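Local coordinates for yeast glycogen phosphorylase (PDB 1YGP), which belongs to the carbohydrate phosphorylase family, of the GT-B clan, and holds pyridoxal-5'-phosphate in a buried pocket, at residues 516-521 / 859-864; 704-709 / 730-735. All coordinates share one frame; numbering follows the deposited sequence.

Interaction 1: residues 516-521 / 859-864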
loop_
_atom_site.group_PDB
_atom_site.type_symbol
_atom_site.label_atom_id
_atom_site.label_comp_id
_atom_site.label_asym_id
_atom_site.label_seq_id
_atom_site.Cartn_x
_atom_site.Cartn_y
_atom_site.Cartn_z
ATOM N N ILE A 516 -15.920 25.754 -15.513
ATOM C CA ILE A 516 -14.725 24.933 -15.559
ATOM C C ILE A 516 -13.448 25.762 -15.332
ATOM O O ILE A 516 -13.411 26.970 -15.641
ATOM C CB ILE A 516 -14.609 24.204 -16.944
ATOM C CG1 ILE A 516 -14.660 25.211 -18.061
ATOM C CG2 ILE A 516 -15.718 23.198 -17.105
ATOM C CD1 ILE A 516 -14.067 24.594 -19.292
ATOM N N THR A 517 -12.380 25.140 -14.808
ATOM C CA THR A 517 -11.164 25.898 -14.610
ATOM C C THR A 517 -10.371 26.160 -15.901
ATOM O O THR A 517 -10.023 25.256 -16.685
ATOM C CB THR A 517 -10.275 25.189 -13.589
ATOM O OG1 THR A 517 -9.128 26.024 -13.549
ATOM C CG2 THR A 517 -9.882 23.755 -13.910
ATOM N N PRO A 518 -9.979 27.411 -16.126
ATOM C CA PRO A 518 -9.146 27.804 -17.241
ATOM C C PRO A 518 -7.770 27.185 -17.206
ATOM O O PRO A 518 -7.213 26.868 -18.259
ATOM C CB PRO A 518 -9.100 29.291 -17.164
ATOM C CG PRO A 518 -10.408 29.631 -16.528
ATOM C CD PRO A 518 -10.507 28.587 -15.454
ATOM N N ARG A 519 -7.179 26.961 -16.042
ATOM C CA ARG A 519 -5.819 26.464 -16.065
ATOM C C ARG A 519 -5.744 25.031 -16.546
ATOM O O ARG A 519 -4.819 24.717 -17.293
ATOM C CB ARG A 519 -5.169 26.547 -14.703
ATOM C CG ARG A 519 -4.691 27.939 -14.311
ATOM C CD ARG A 519 -5.811 28.912 -13.939
ATOM N NE ARG A 519 -6.473 28.595 -12.687
ATOM C CZ ARG A 519 -7.575 29.265 -12.323
ATOM N NH1 ARG A 519 -8.095 30.225 -13.088
ATOM N NH2 ARG A 519 -8.184 28.979 -11.169
ATOM N N ARG A 520 -6.657 24.112 -16.221
ATOM C CA ARG A 520 -6.516 22.763 -16.740
ATOM C C ARG A 520 -7.130 22.710 -18.121
ATOM O O ARG A 520 -6.480 22.274 -19.071
ATOM C CB ARG A 520 -7.207 21.737 -15.869
ATOM C CG ARG A 520 -6.845 20.320 -16.305
ATOM C CD ARG A 520 -7.552 19.237 -15.496
ATOM N NE ARG A 520 -6.979 19.155 -14.162
ATOM C CZ ARG A 520 -5.918 18.396 -13.886
ATOM N NH1 ARG A 520 -5.317 17.661 -14.819
ATOM N NH2 ARG A 520 -5.452 18.365 -12.646
ATOM N N TRP A 521 -8.325 23.251 -18.291
ATOM C CA TRP A 521 -8.981 23.083 -19.561
ATOM C C TRP A 521 -8.495 23.977 -20.701
ATOM O O TRP A 521 -8.704 23.577 -21.851
ATOM C CB TRP A 521 -10.484 23.183 -19.234
ATOM C CG TRP A 521 -10.826 21.969 -18.358
ATOM C CD1 TRP A 521 -11.261 22.113 -17.060
ATOM C CD2 TRP A 521 -10.668 20.640 -18.704
ATOM N NE1 TRP A 521 -11.366 20.894 -16.579
ATOM C CE2 TRP A 521 -11.024 19.993 -17.512
ATOM C CE3 TRP A 521 -10.274 19.886 -19.815
ATOM C CZ2 TRP A 521 -10.987 18.600 -17.417
ATOM C CZ3 TRP A 521 -10.236 18.496 -19.720
ATOM C CH2 TRP A 521 -10.586 17.859 -18.530
ATOM N N PHE A 859 -18.072 31.057 -18.165
ATOM C CA PHE A 859 -18.068 29.719 -17.631
ATOM C C PHE A 859 -16.769 29.423 -16.894
ATOM O O PHE A 859 -16.429 28.251 -16.726
ATOM C CB PHE A 859 -18.293 28.725 -18.769
ATOM C CG PHE A 859 -19.561 29.026 -19.537
ATOM C CD1 PHE A 859 -20.801 28.961 -18.892
ATOM C CD2 PHE A 859 -19.472 29.411 -20.876
ATOM C CE1 PHE A 859 -21.962 29.294 -19.598
ATOM C CE2 PHE A 859 -20.640 29.737 -21.571
ATOM C CZ PHE A 859 -21.883 29.682 -20.934
ATOM N N SER A 860 -16.003 30.409 -16.422
ATOM C CA SER A 860 -14.828 30.104 -15.640
ATOM C C SER A 860 -15.268 29.735 -14.224
ATOM O O SER A 860 -15.964 30.510 -13.550
ATOM C CB SER A 860 -13.936 31.324 -15.628
ATOM O OG SER A 860 -12.762 31.184 -14.837
ATOM N N SER A 861 -14.835 28.595 -13.681
ATOM C CA SER A 861 -15.187 28.194 -12.322
ATOM C C SER A 861 -14.772 29.225 -11.272
ATOM O O SER A 861 -15.270 29.150 -10.143
ATOM C CB SER A 861 -14.547 26.853 -11.991
ATOM O OG SER A 861 -13.163 26.797 -12.341
ATOM N N ASP A 862 -13.912 30.212 -11.623
ATOM C CA ASP A 862 -13.552 31.297 -10.707
ATOM C C ASP A 862 -14.735 32.198 -10.451
ATOM O O ASP A 862 -14.981 32.591 -9.307
ATOM C CB ASP A 862 -12.430 32.165 -11.249
ATOM C CG ASP A 862 -11.052 31.511 -11.328
ATOM O OD1 ASP A 862 -10.805 30.451 -10.734
ATOM O OD2 ASP A 862 -10.214 32.101 -12.009
ATOM N N ARG A 863 -15.516 32.442 -11.510
ATOM C CA ARG A 863 -16.749 33.206 -11.407
ATOM C C ARG A 863 -17.752 32.358 -10.625
ATOM O O ARG A 863 -18.381 32.948 -9.751
ATOM C CB ARG A 863 -17.255 33.523 -12.810
ATOM C CG ARG A 863 -18.496 34.372 -13.000
ATOM C CD ARG A 863 -19.783 33.608 -12.774
ATOM N NE ARG A 863 -20.021 32.606 -13.796
ATOM C CZ ARG A 863 -20.675 31.469 -13.543
ATOM N NH1 ARG A 863 -21.153 31.174 -12.332
ATOM N NH2 ARG A 863 -20.875 30.621 -14.539
ATOM N N CYS A 864 -17.954 31.033 -10.842
ATOM C CA CYS A 864 -18.845 30.219 -9.986
ATOM C C CYS A 864 -18.475 30.387 -8.516
ATOM O O CYS A 864 -19.341 30.583 -7.654
ATOM C CB CYS A 864 -18.766 28.713 -10.150
ATOM S SG CYS A 864 -18.858 27.972 -11.787
#
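Arg-519 turns its guanidinium end-on to the carboxylate of Asp-862, the two flat groups nearly coplanar (27° between planes). NH2 donates to the syn lone pair of OD1, while NH1 reaches OD2 on its syn side but somewhat out of the carboxylate plane; NH1 to OD2 and NH2 to OD1 are both 3.0 Å. This two-point grip fixes the rotation of both groups. The arginine chain bends at chi2 and chi3 (74° and 70°), which brings the guanidinium back toward Thr-517, whose OG1 lies over one face. That hydroxyl N-caps the helix with a weak bond from Arg-519 N.

Next to the salt bridge the backbones join in a single beta bridge: Ile-516 N donates to Phe-859 O at 2.8 Å, and Ser-861 N returns a bond to Ile-516 O at 2.9 Å. Alongside, the ring of Pro-518 rests its CG on Ser-860 OG.

Asp-175 OD1 bonds to both Thr-517 OG1 and Arg-519 NH2, one carboxylate holding capping hydroxyl and guanidinium, and Ser-176 bonds to Ser-861 OG, so helix 165-179 supplies second partners to this buried site. The contact thus joins the start of helix 518-524 to the start of helix 861-873, with Phe-859 packed against helices 743-751 and 724-730.

Interaction 2: residues 704-709 / 730-735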
loop_
_atom_site.group_PDB
_atom_site.type_symbol
_atom_site.label_atom_id
_atom_site.label_comp_id
_atom_site.label_asym_id
_atom_site.label_seq_id
_atom_site.Cartn_x
_atom_site.Cartn_y
_atom_site.Cartn_z
ATOM N N ILE A 704 -8.284 14.894 -26.218
ATOM C CA ILE A 704 -9.453 14.868 -27.090
ATOM C C ILE A 704 -10.141 16.212 -27.220
ATOM O O ILE A 704 -10.341 16.637 -28.358
ATOM C CB ILE A 704 -10.454 13.817 -26.573
ATOM C CG1 ILE A 704 -9.835 12.462 -26.767
ATOM C CG2 ILE A 704 -11.795 13.901 -27.294
ATOM C CD1 ILE A 704 -10.698 11.304 -26.261
ATOM N N ILE A 705 -10.509 16.931 -26.156
ATOM C CA ILE A 705 -11.197 18.200 -26.326
ATOM C C ILE A 705 -10.472 19.268 -27.171
ATOM O O ILE A 705 -11.117 19.726 -28.122
ATOM C CB ILE A 705 -11.557 18.675 -24.899
ATOM C CG1 ILE A 705 -12.760 17.831 -24.527
ATOM C CG2 ILE A 705 -11.842 20.170 -24.777
ATOM C CD1 ILE A 705 -13.284 17.842 -23.084
ATOM N N PRO A 706 -9.214 19.719 -27.041
ATOM C CA PRO A 706 -8.633 20.742 -27.927
ATOM C C PRO A 706 -8.515 20.341 -29.408
ATOM O O PRO A 706 -8.180 21.182 -30.249
ATOM C CB PRO A 706 -7.287 21.061 -27.307
ATOM C CG PRO A 706 -7.452 20.637 -25.871
ATOM C CD PRO A 706 -8.271 19.354 -25.995
ATOM N N ALA A 707 -8.719 19.054 -29.734
ATOM C CA ALA A 707 -8.650 18.552 -31.089
ATOM C C ALA A 707 -10.001 18.608 -31.769
ATOM O O ALA A 707 -10.134 18.324 -32.963
ATOM C CB ALA A 707 -8.234 17.111 -31.101
ATOM N N SER A 708 -11.036 18.971 -31.025
ATOM C CA SER A 708 -12.374 18.862 -31.543
ATOM C C SER A 708 -12.705 19.925 -32.561
ATOM O O SER A 708 -12.452 21.109 -32.325
ATOM C CB SER A 708 -13.340 18.949 -30.397
ATOM O OG SER A 708 -14.639 18.500 -30.762
ATOM N N ASP A 709 -13.255 19.478 -33.696
ATOM C CA ASP A 709 -13.820 20.412 -34.636
ATOM C C ASP A 709 -15.291 20.634 -34.264
ATOM O O ASP A 709 -15.788 21.770 -34.220
ATOM C CB ASP A 709 -13.703 19.853 -36.043
ATOM C CG ASP A 709 -12.315 19.925 -36.664
ATOM O OD1 ASP A 709 -11.492 20.741 -36.249
ATOM O OD2 ASP A 709 -12.057 19.177 -37.595
ATOM N N VAL A 730 -16.196 24.572 -25.832
ATOM C CA VAL A 730 -16.295 25.952 -26.267
ATOM C C VAL A 730 -14.996 26.691 -25.983
ATOM O O VAL A 730 -14.437 27.256 -26.933
ATOM C CB VAL A 730 -17.498 26.607 -25.569
ATOM C CG1 VAL A 730 -17.525 28.107 -25.784
ATOM C CG2 VAL A 730 -18.765 26.026 -26.183
ATOM N N MET A 731 -14.419 26.599 -24.769
ATOM C CA MET A 731 -13.140 27.249 -24.402
ATOM C C MET A 731 -11.939 26.928 -25.307
ATOM O O MET A 731 -10.868 27.534 -25.252
ATOM C CB MET A 731 -12.800 26.853 -22.958
ATOM C CG MET A 731 -11.628 27.551 -22.252
ATOM S SD MET A 731 -11.740 27.320 -20.455
ATOM C CE MET A 731 -13.136 28.361 -20.113
ATOM N N ASN A 732 -12.125 25.933 -26.165
ATOM C CA ASN A 732 -11.082 25.486 -27.034
ATOM C C ASN A 732 -11.447 25.660 -28.501
ATOM O O ASN A 732 -10.815 25.058 -29.373
ATOM C CB ASN A 732 -10.789 24.021 -26.655
ATOM C CG ASN A 732 -9.888 23.874 -25.423
ATOM O OD1 ASN A 732 -8.663 23.961 -25.507
ATOM N ND2 ASN A 732 -10.401 23.619 -24.234
ATOM N N GLY A 733 -12.457 26.489 -28.813
ATOM C CA GLY A 733 -12.851 26.784 -30.192
ATOM C C GLY A 733 -13.590 25.662 -30.916
ATOM O O GLY A 733 -13.666 25.649 -32.156
ATOM N N GLY A 734 -14.179 24.716 -30.200
ATOM C CA GLY A 734 -14.903 23.639 -30.843
ATOM C C GLY A 734 -16.319 24.105 -31.058
ATOM O O GLY A 734 -16.795 24.964 -30.290
ATOM N N LEU A 735 -17.025 23.627 -32.084
ATOM C CA LEU A 735 -18.407 24.047 -32.243
ATOM C C LEU A 735 -19.352 22.966 -31.721
ATOM O O LEU A 735 -18.970 21.802 -31.649
ATOM C CB LEU A 735 -18.636 24.375 -33.717
ATOM C CG LEU A 735 -17.800 25.502 -34.393
ATOM C CD1 LEU A 735 -18.557 25.952 -35.628
ATOM C CD2 LEU A 735 -17.648 26.756 -33.534
#
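With chi1 at -81°, Asn-732 carries CG beside its own backbone N, and chi2 of -82° turns the amide so that OD1 faces Pro-706 while ND2 faces Ile-705. The asparagine and proline side chains run side by side in the same direction; OD1 lies 3.6 Å from Pro-706 CG, a van der Waals contact along the ring. The Ile-705 side chain crosses that of Asn-732 at about a right angle, and its CG2 branch, placed anti to the backbone N, comes 3.8 Å from Asn-732 ND2. The polar ends look beyond the two segments: OD1 is bonded to Asn-526, and ND2 to Lys-728 O in the preceding turn of the chain.

Further along, Gly-734 passes Ser-708, its CA 3.8 Å from Ser-708 O. One nearly straight hydrogen bond then spans the gap, Leu-735 N to Asp-709 O at 3.1 Å. The carboxylate of Asp-709 forms a salt bridge with Lys-575.

Gly-733, with positive phi, is the C-prime residue of a Schellman motif that ends helix 724-730. The chain then enters strand 735-739 beside strand 710-713, completing a beta-alpha-beta crossover in the six-stranded parallel sheet of a GT-B Rossmann-like domain.

Both contacts are buried, and they meet directly: the amide ND2 of Asn-732 in interaction 2 probably donates to Trp-521 O of interaction 1 (2.9 Å), while Met-731 SD packs on Ile-516 CD1. Interaction 1 ties two helix starts far apart in sequence by charge pairing beside a backbone bridge. Interaction 2 joins loops 21 residues apart, at the ends of helices and the entry to a parallel sheet; there van der Waals contacts of an amide with aliphatic carbons accompany one backbone bond. Both border the pyridoxal-5'-phosphate pocket: Trp-521 touches the ligand, and the side chain of Ile-705 lies about 5 Å from it.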